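Local coordinates for protein putative dehydrogenase (PDB 6UUG) that oxidises methanesulfinate as the flavin-dependent monooxygenase of a two-component system serving bacterial sulfur assimilation, at residues I102-G107 with L254-M259; G301-A306 with L355-R360. All blocks are in the same frame, centred on the assembly; numbering follows the deposited sequence. Where two conformers were deposited one is given.

Contact 1 (I102-G107 with L254-M259); sequences IAHVFG and LTFTHM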
ATOM      1  N   ILE A 102       9.254 -28.523   8.836  1.00 33.38           N
ATOM      2  CA  ILE A 102       8.557 -29.646   9.455  1.00 31.28           C
ATOM      3  C   ILE A 102       7.063 -29.553   9.172  1.00 34.05           C
ATOM      4  O   ILE A 102       6.405 -30.562   8.876  1.00 32.51           O
ATOM      5  CB  ILE A 102       8.871 -29.680  10.962  1.00 34.86           C
ATOM      6  CG1 ILE A 102      10.260 -30.285  11.171  1.00 44.05           C
ATOM      7  CG2 ILE A 102       7.831 -30.477  11.737  1.00 38.54           C
ATOM      8  CD1 ILE A 102      10.342 -31.752  10.760  1.00 43.67           C
ATOM      9  N   ALA A 103       6.501 -28.340   9.236  1.00 32.42           N
ATOM     10  CA  ALA A 103       5.081 -28.193   8.929  1.00 32.60           C
ATOM     11  C   ALA A 103       4.785 -28.658   7.512  1.00 32.25           C
ATOM     12  O   ALA A 103       3.762 -29.308   7.265  1.00 30.66           O
ATOM     13  CB  ALA A 103       4.644 -26.742   9.119  1.00 29.97           C
ATOM     14  N   HIS A 104       5.682 -28.343   6.574  1.00 32.60           N
ATOM     15  CA  HIS A 104       5.495 -28.694   5.166  1.00 35.09           C
ATOM     16  C   HIS A 104       5.502 -30.202   4.950  1.00 33.67           C
ATOM     17  O   HIS A 104       4.613 -30.746   4.290  1.00 32.76           O
ATOM     18  CB  HIS A 104       6.596 -28.024   4.346  1.00 33.69           C
ATOM     19  CG  HIS A 104       6.392 -28.068   2.861  1.00 35.58           C
ATOM     20  ND1 HIS A 104       6.927 -27.109   2.027  1.00 42.43           N
ATOM     21  CD2 HIS A 104       5.746 -28.945   2.058  1.00 40.33           C
ATOM     22  CE1 HIS A 104       6.616 -27.393   0.774  1.00 43.98           C
ATOM     23  NE2 HIS A 104       5.903 -28.503   0.764  1.00 40.99           N
ATOM     24  N   VAL A 105       6.518 -30.895   5.465  1.00 31.56           N
ATOM     25  CA  VAL A 105       6.566 -32.333   5.218  1.00 32.15           C
ATOM     26  C   VAL A 105       5.468 -33.047   5.984  1.00 29.36           C
ATOM     27  O   VAL A 105       4.959 -34.064   5.514  1.00 30.73           O
ATOM     28  CB  VAL A 105       7.950 -32.914   5.552  1.00 29.89           C
ATOM     29  CG1 VAL A 105       8.962 -32.424   4.522  1.00 34.98           C
ATOM     30  CG2 VAL A 105       8.357 -32.567   6.965  1.00 35.46           C
ATOM     31  N   PHE A 106       5.084 -32.539   7.160  1.00 30.24           N
ATOM     32  CA  PHE A 106       3.961 -33.132   7.892  1.00 31.49           C
ATOM     33  C   PHE A 106       2.655 -32.947   7.125  1.00 31.17           C
ATOM     34  O   PHE A 106       1.892 -33.905   6.926  1.00 30.74           O
ATOM     35  CB  PHE A 106       3.867 -32.519   9.293  1.00 30.54           C
ATOM     36  CG  PHE A 106       2.726 -33.054  10.118  1.00 32.48           C
ATOM     37  CD1 PHE A 106       2.836 -34.281  10.756  1.00 35.84           C
ATOM     38  CD2 PHE A 106       1.550 -32.333  10.256  1.00 32.26           C
ATOM     39  CE1 PHE A 106       1.797 -34.782  11.519  1.00 34.30           C
ATOM     40  CE2 PHE A 106       0.495 -32.833  11.021  1.00 33.08           C
ATOM     41  CZ  PHE A 106       0.623 -34.062  11.655  1.00 31.16           C
ATOM     42  N   GLY A 107       2.383 -31.719   6.680  1.00 32.72           N
ATOM     43  CA  GLY A 107       1.183 -31.474   5.898  1.00 28.84           C
ATOM     44  C   GLY A 107       1.157 -32.253   4.596  1.00 27.64           C
ATOM     45  O   GLY A 107       0.115 -32.793   4.207  1.00 31.23           O
ATOM     46  N   LEU A 254      -5.063 -25.451   0.795  1.00 26.16           N
ATOM     47  CA  LEU A 254      -5.348 -25.053   2.170  1.00 24.07           C
ATOM     48  C   LEU A 254      -4.246 -25.496   3.135  1.00 26.45           C
ATOM     49  O   LEU A 254      -4.066 -24.868   4.187  1.00 27.54           O
ATOM     50  CB  LEU A 254      -6.730 -25.601   2.592  1.00 27.70           C
ATOM     51  CG  LEU A 254      -7.309 -25.043   3.899  1.00 29.14           C
ATOM     52  CD1 LEU A 254      -7.329 -23.532   3.880  1.00 27.36           C
ATOM     53  CD2 LEU A 254      -8.730 -25.577   4.142  1.00 27.40           C
ATOM     54  N   THR A 255      -3.484 -26.539   2.794  1.00 26.27           N
ATOM     55  CA  THR A 255      -2.326 -26.914   3.609  1.00 26.24           C
ATOM     56  C   THR A 255      -1.268 -25.820   3.567  1.00 27.55           C
ATOM     57  O   THR A 255      -0.780 -25.376   4.615  1.00 28.27           O
ATOM     58  CB  THR A 255      -1.756 -28.255   3.126  1.00 27.97           C
ATOM     59  OG1 THR A 255      -2.729 -29.293   3.335  1.00 29.99           O
ATOM     60  CG2 THR A 255      -0.470 -28.612   3.877  1.00 30.31           C
ATOM     61  N   PHE A 256      -0.925 -25.354   2.357  1.00 26.87           N
ATOM     62  CA  PHE A 256      -0.025 -24.207   2.223  1.00 28.87           C
ATOM     63  C   PHE A 256      -0.563 -23.006   2.976  1.00 25.24           C
ATOM     64  O   PHE A 256       0.192 -22.298   3.647  1.00 27.55           O
ATOM     65  CB  PHE A 256       0.158 -23.823   0.751  1.00 30.81           C
ATOM     66  CG  PHE A 256       1.143 -24.676   0.019  1.00 34.87           C
ATOM     67  CD1 PHE A 256       2.449 -24.776   0.466  1.00 42.12           C
ATOM     68  CD2 PHE A 256       0.779 -25.328  -1.144  1.00 41.01           C
ATOM     69  CE1 PHE A 256       3.372 -25.555  -0.218  1.00 46.18           C
ATOM     70  CE2 PHE A 256       1.694 -26.107  -1.836  1.00 44.27           C
ATOM     71  CZ  PHE A 256       2.994 -26.220  -1.367  1.00 43.87           C
ATOM     72  N   THR A 257      -1.873 -22.758   2.860  1.00 25.58           N
ATOM     73  CA  THR A 257      -2.470 -21.582   3.485  1.00 25.13           C
ATOM     74  C   THR A 257      -2.301 -21.619   4.998  1.00 23.74           C
ATOM     75  O   THR A 257      -1.974 -20.597   5.612  1.00 25.75           O
ATOM     76  CB  THR A 257      -3.953 -21.468   3.114  1.00 26.17           C
ATOM     77  OG1 THR A 257      -4.088 -21.315   1.695  1.00 28.14           O
ATOM     78  CG2 THR A 257      -4.583 -20.244   3.784  1.00 25.73           C
ATOM     79  N   HIS A 258      -2.549 -22.781   5.620  1.00 26.30           N
ATOM     80  CA  HIS A 258      -2.345 -22.898   7.063  1.00 25.95           C
ATOM     81  C   HIS A 258      -0.882 -22.697   7.434  1.00 27.94           C
ATOM     82  O   HIS A 258      -0.577 -22.151   8.506  1.00 26.28           O
ATOM     83  CB  HIS A 258      -2.842 -24.261   7.560  1.00 26.15           C
ATOM     84  CG  HIS A 258      -4.313 -24.310   7.802  1.00 24.78           C
ATOM     85  ND1 HIS A 258      -5.241 -24.349   6.787  1.00 25.35           N
ATOM     86  CD2 HIS A 258      -5.018 -24.316   8.963  1.00 26.33           C
ATOM     87  CE1 HIS A 258      -6.458 -24.386   7.312  1.00 28.25           C
ATOM     88  NE2 HIS A 258      -6.349 -24.368   8.632  1.00 24.98           N
ATOM     89  N   MET A 259       0.040 -23.168   6.581  1.00 28.07           N
ATOM     90  CA  MET A 259       1.466 -22.910   6.789  0.53 29.23           C
ATOM     91  C   MET A 259       1.756 -21.416   6.794  1.00 28.33           C
ATOM     92  O   MET A 259       2.507 -20.915   7.647  1.00 27.57           O
ATOM     93  CB  MET A 259       2.306 -23.587   5.694  0.53 29.80           C
ATOM     94  CG  MET A 259       2.396 -25.097   5.748  0.53 26.91           C
ATOM     95  SD  MET A 259       3.109 -25.786   4.219  0.53 35.28           S
ATOM     96  CE  MET A 259       4.600 -24.812   4.054  0.53 37.03           C
TER
HETATM   97  O   HOH W   1      -2.251 -31.485   5.207  1.00 34.52           O
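M259 and F256 both come up to H104, whose side chain is the one to follow. Chi1 of -169° sets CG anti to the backbone N and swings the imidazole out at one side of the interface, where M259 and F256 meet it. M259 was modelled in two conformers, so its contacts hold for one of them and are less certain: in that copy M259 CE sits beside the root of the histidine, 3.8 Å from H104 CB. The same methyl stays close to CG and then to ND1 of H104, while, with the same caveat, M259 SD lies 4.6 Å from the H104 ring centroid, an oblique sulfur-aromatic approach. H104 ND1 also has a hydrogen-bond partner, the NE2 of Q213. At the far end, H104 CE1 comes 3.9 Å from F256 CE1, with H104 NE2 nearly as near. This is an offset edge-to-face pair: the phenylalanine turns its edge to the imidazole face, with the planes at 80°.

These helices, antiparallel at 157°, bring the N-terminal helical domain of the acyl-CoA dehydrogenase fold against its C-terminal helical domain. Helix 85-96 flanks them, its L89 touching T255. The backbones come nearest at G107, whose CA is 6.2 Å from that of T255. The T255 methyl fills the space a side chain would need, with CG2 3.9 Å from G107 CA; a CB on this glycine would collide with it. T255 OG1, bonded to I251 O one turn back, still accepts a hydrogen from a water at 2.9 Å. That water gives its other hydrogen to G107 O, also at 2.9 Å, and bridges 102-107 and 254-259, which share no direct hydrogen bond.

Contact 2 (G301-A306 with L355-R360); sequences GEFWVA and LEICSR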
ATOM      1  N   GLY A 301      -0.793  -2.720  16.104  1.00 25.35           N
ATOM      2  CA  GLY A 301      -2.210  -2.701  15.765  1.00 27.33           C
ATOM      3  C   GLY A 301      -2.468  -3.106  14.325  1.00 27.21           C
ATOM      4  O   GLY A 301      -3.425  -3.817  14.035  1.00 26.77           O
ATOM      5  N   GLU A 302      -1.612  -2.665  13.409  1.00 26.43           N
ATOM      6  CA  GLU A 302      -1.730  -3.126  12.024  1.00 24.30           C
ATOM      7  C   GLU A 302      -1.436  -4.618  11.896  1.00 28.60           C
ATOM      8  O   GLU A 302      -2.140  -5.322  11.159  1.00 27.36           O
ATOM      9  CB  GLU A 302      -0.821  -2.283  11.121  1.00 27.48           C
ATOM     10  CG  GLU A 302      -1.340  -0.845  11.017  1.00 31.36           C
ATOM     11  CD  GLU A 302      -0.553   0.033  10.080  1.00 39.82           C
ATOM     12  OE1 GLU A 302       0.671  -0.147   9.966  1.00 41.46           O
ATOM     13  OE2 GLU A 302      -1.164   0.936   9.486  1.00 35.73           O
ATOM     14  N   PHE A 303      -0.429  -5.134  12.610  1.00 25.61           N
ATOM     15  CA  PHE A 303      -0.210  -6.580  12.598  1.00 24.33           C
ATOM     16  C   PHE A 303      -1.455  -7.316  13.085  1.00 26.08           C
ATOM     17  O   PHE A 303      -1.839  -8.355  12.528  1.00 26.85           O
ATOM     18  CB  PHE A 303       0.972  -6.963  13.481  1.00 25.98           C
ATOM     19  CG  PHE A 303       2.284  -6.335  13.070  1.00 30.42           C
ATOM     20  CD1 PHE A 303       2.484  -5.879  11.775  1.00 27.88           C
ATOM     21  CD2 PHE A 303       3.294  -6.182  13.996  1.00 32.15           C
ATOM     22  CE1 PHE A 303       3.694  -5.282  11.407  1.00 30.64           C
ATOM     23  CE2 PHE A 303       4.506  -5.598  13.643  1.00 33.75           C
ATOM     24  CZ  PHE A 303       4.702  -5.136  12.346  1.00 31.73           C
ATOM     25  N   TRP A 304      -2.094  -6.780  14.123  1.00 24.79           N
ATOM     26  CA  TRP A 304      -3.259  -7.436  14.721  1.00 26.83           C
ATOM     27  C   TRP A 304      -4.417  -7.501  13.739  1.00 25.19           C
ATOM     28  O   TRP A 304      -5.038  -8.562  13.563  1.00 25.63           O
ATOM     29  CB  TRP A 304      -3.692  -6.700  15.993  1.00 24.60           C
ATOM     30  CG  TRP A 304      -4.869  -7.368  16.679  1.00 26.35           C
ATOM     31  CD1 TRP A 304      -6.175  -6.942  16.702  1.00 26.00           C
ATOM     32  CD2 TRP A 304      -4.827  -8.569  17.442  1.00 28.48           C
ATOM     33  NE1 TRP A 304      -6.942  -7.816  17.422  1.00 28.00           N
ATOM     34  CE2 TRP A 304      -6.147  -8.825  17.891  1.00 26.97           C
ATOM     35  CE3 TRP A 304      -3.811  -9.468  17.772  1.00 28.54           C
ATOM     36  CZ2 TRP A 304      -6.466  -9.933  18.680  1.00 31.17           C
ATOM     37  CZ3 TRP A 304      -4.136 -10.579  18.565  1.00 32.22           C
ATOM     38  CH2 TRP A 304      -5.448 -10.801  18.990  1.00 33.13           C
ATOM     39  N   VAL A 305      -4.724  -6.374  13.096  1.00 24.52           N
ATOM     40  CA  VAL A 305      -5.831  -6.334  12.144  1.00 26.89           C
ATOM     41  C   VAL A 305      -5.572  -7.306  11.002  1.00 25.94           C
ATOM     42  O   VAL A 305      -6.471  -8.040  10.579  1.00 25.70           O
ATOM     43  CB  VAL A 305      -6.046  -4.900  11.638  1.00 29.67           C
ATOM     44  CG1 VAL A 305      -7.130  -4.869  10.542  1.00 30.82           C
ATOM     45  CG2 VAL A 305      -6.442  -4.014  12.822  1.00 27.76           C
ATOM     46  N   ALA A 306      -4.337  -7.339  10.499  1.00 24.38           N
ATOM     47  CA  ALA A 306      -3.997  -8.288   9.439  1.00 27.73           C
ATOM     48  C   ALA A 306      -4.144  -9.738   9.898  1.00 26.30           C
ATOM     49  O   ALA A 306      -4.783 -10.561   9.222  1.00 26.38           O
ATOM     50  CB  ALA A 306      -2.571  -8.015   8.949  1.00 28.90           C
ATOM     51  N   LEU A 355       3.369 -11.937   4.412  1.00 25.44           N
ATOM     52  CA  LEU A 355       4.726 -11.539   4.047  1.00 27.53           C
ATOM     53  C   LEU A 355       5.026 -10.134   4.539  1.00 26.95           C
ATOM     54  O   LEU A 355       6.161  -9.849   4.957  1.00 26.99           O
ATOM     55  CB  LEU A 355       4.917 -11.650   2.524  1.00 27.14           C
ATOM     56  CG  LEU A 355       6.362 -11.556   2.034  1.00 31.44           C
ATOM     57  CD1 LEU A 355       7.149 -12.804   2.440  1.00 30.12           C
ATOM     58  CD2 LEU A 355       6.351 -11.382   0.517  1.00 31.96           C
ATOM     59  N   GLU A 356       4.008  -9.268   4.547  1.00 28.11           N
ATOM     60  CA  GLU A 356       4.179  -7.906   5.047  1.00 29.82           C
ATOM     61  C   GLU A 356       4.515  -7.894   6.538  1.00 29.18           C
ATOM     62  O   GLU A 356       5.379  -7.128   6.982  1.00 29.03           O
ATOM     63  CB  GLU A 356       2.912  -7.102   4.770  1.00 31.43           C
ATOM     64  CG  GLU A 356       2.898  -5.702   5.394  1.00 37.72           C
ATOM     65  CD  GLU A 356       3.965  -4.771   4.824  1.00 49.06           C
ATOM     66  OE1 GLU A 356       4.178  -3.690   5.420  1.00 49.45           O
ATOM     67  OE2 GLU A 356       4.588  -5.107   3.791  1.00 47.38           O
ATOM     68  N   ILE A 357       3.847  -8.738   7.333  1.00 28.91           N
ATOM     69  CA  ILE A 357       4.208  -8.837   8.750  1.00 27.07           C
ATOM     70  C   ILE A 357       5.657  -9.302   8.910  1.00 28.90           C
ATOM     71  O   ILE A 357       6.415  -8.764   9.731  1.00 29.86           O
ATOM     72  CB  ILE A 357       3.226  -9.768   9.489  1.00 26.77           C
ATOM     73  CG1 ILE A 357       1.838  -9.141   9.520  1.00 27.06           C
ATOM     74  CG2 ILE A 357       3.734 -10.071  10.899  1.00 31.25           C
ATOM     75  CD1 ILE A 357       0.751 -10.101  10.054  1.00 29.45           C
ATOM     76  N   CYS A 358       6.064 -10.327   8.157  1.00 25.16           N
ATOM     77  CA  CYS A 358       7.405 -10.869   8.310  1.00 26.06           C
ATOM     78  C   CYS A 358       8.479  -9.853   7.921  1.00 28.81           C
ATOM     79  O   CYS A 358       9.613  -9.949   8.399  1.00 30.23           O
ATOM     80  CB  CYS A 358       7.568 -12.134   7.474  1.00 29.18           C
ATOM     81  SG  CYS A 358       6.545 -13.526   8.037  1.00 31.01           S
ATOM     82  N   SER A 359       8.142  -8.881   7.080  1.00 27.49           N
ATOM     83  CA  SER A 359       9.091  -7.816   6.746  1.00 26.80           C
ATOM     84  C   SER A 359       9.025  -6.656   7.731  1.00 29.54           C
ATOM     85  O   SER A 359      10.061  -6.165   8.209  1.00 28.88           O
ATOM     86  CB  SER A 359       8.817  -7.290   5.333  1.00 29.77           C
ATOM     87  OG  SER A 359       9.650  -6.150   5.048  1.00 29.30           O
ATOM     88  N   ARG A 360       7.817  -6.185   8.019  1.00 27.49           N
ATOM     89  CA  ARG A 360       7.691  -4.954   8.778  1.00 28.48           C
ATOM     90  C   ARG A 360       7.915  -5.160  10.266  1.00 28.68           C
ATOM     91  O   ARG A 360       8.119  -4.165  10.971  1.00 30.42           O
ATOM     92  CB  ARG A 360       6.328  -4.311   8.540  1.00 31.37           C
ATOM     93  CG  ARG A 360       6.444  -2.804   8.355  1.00 45.66           C
ATOM     94  CD  ARG A 360       5.202  -2.085   8.782  1.00 43.71           C
ATOM     95  NE  ARG A 360       4.000  -2.686   8.219  1.00 51.76           N
ATOM     96  CZ  ARG A 360       2.804  -2.570   8.779  1.00 52.66           C
ATOM     97  NH1 ARG A 360       2.680  -1.875   9.902  1.00 42.38           N
ATOM     98  NH2 ARG A 360       1.742  -3.150   8.224  1.00 48.63           N
TER
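E302 and R360 form a salt bridge between two antiparallel helices of the C-terminal helical bundle in this acyl-CoA dehydrogenase-type fold. E302 OE1 lies 2.7 Å from R360 NH1, close enough for strong charge attraction, but the N-H...O angle is 119°, so the hydrogen bond itself is weak. The carboxylate and guanidinium planes stand almost perpendicular, which fits that poor alignment. The other glutamate oxygen, OE2, is taken by R352 of the second subunit, so E302 also ties this helix pair to that subunit.

R360 has further partners for its donors. Its NE gives a straighter bond, 162°, to E356 OE1 at 3.0 Å. That oxygen lies close to the guanidinium plane and is met on its anti side. NH1 also bonds to H299 ND1, on the helix that carries E302. A bend at chi3 of -49° turns the guanidinium back toward both acidic residues, and E302, E356 and R360 make one salt-bridge network. A leucine in place of R360 would probably leave E302 OE1 and E356 OE1 without the positive charge between them and strip F303 of the flat group it packs against.

Beside the charges lies an apolar part. F303 CD1 meets I357 CG1 at 4.0 Å, the two side chains running alongside one another in opposing senses, and I357 CD1 reaches A306 CB at 4.1 Å. The phenylalanine also borders the charged group: F303 CE1 lies 3.8 Å over one face of the R360 guanidinium, the ring tilted against it rather than parallel. At the ring edge, F303 CZ comes 3.8 Å from the backbone R360 O.

How the contacts relate
Contact 1 belongs to the core and contact 2 is only partly buried, with other subunits close by: the centre of contact 1 lies about 3 Å from the centre of the chain, that of contact 2 about 22 Å. Both are antiparallel helix pairs, but they share no helix. Contact 1 ties helix 100-119 to helix 247-277, across two domains; contact 2 ties helices 294-327 and 333-360 within one. Helix 247-277 connects them, since its F268 packs on F303. The chemistry follows the setting: rings, a thioether and one bridging water inside, a charged network beside apolar packing farther out. Their centres are 20 Å apart and they do not touch.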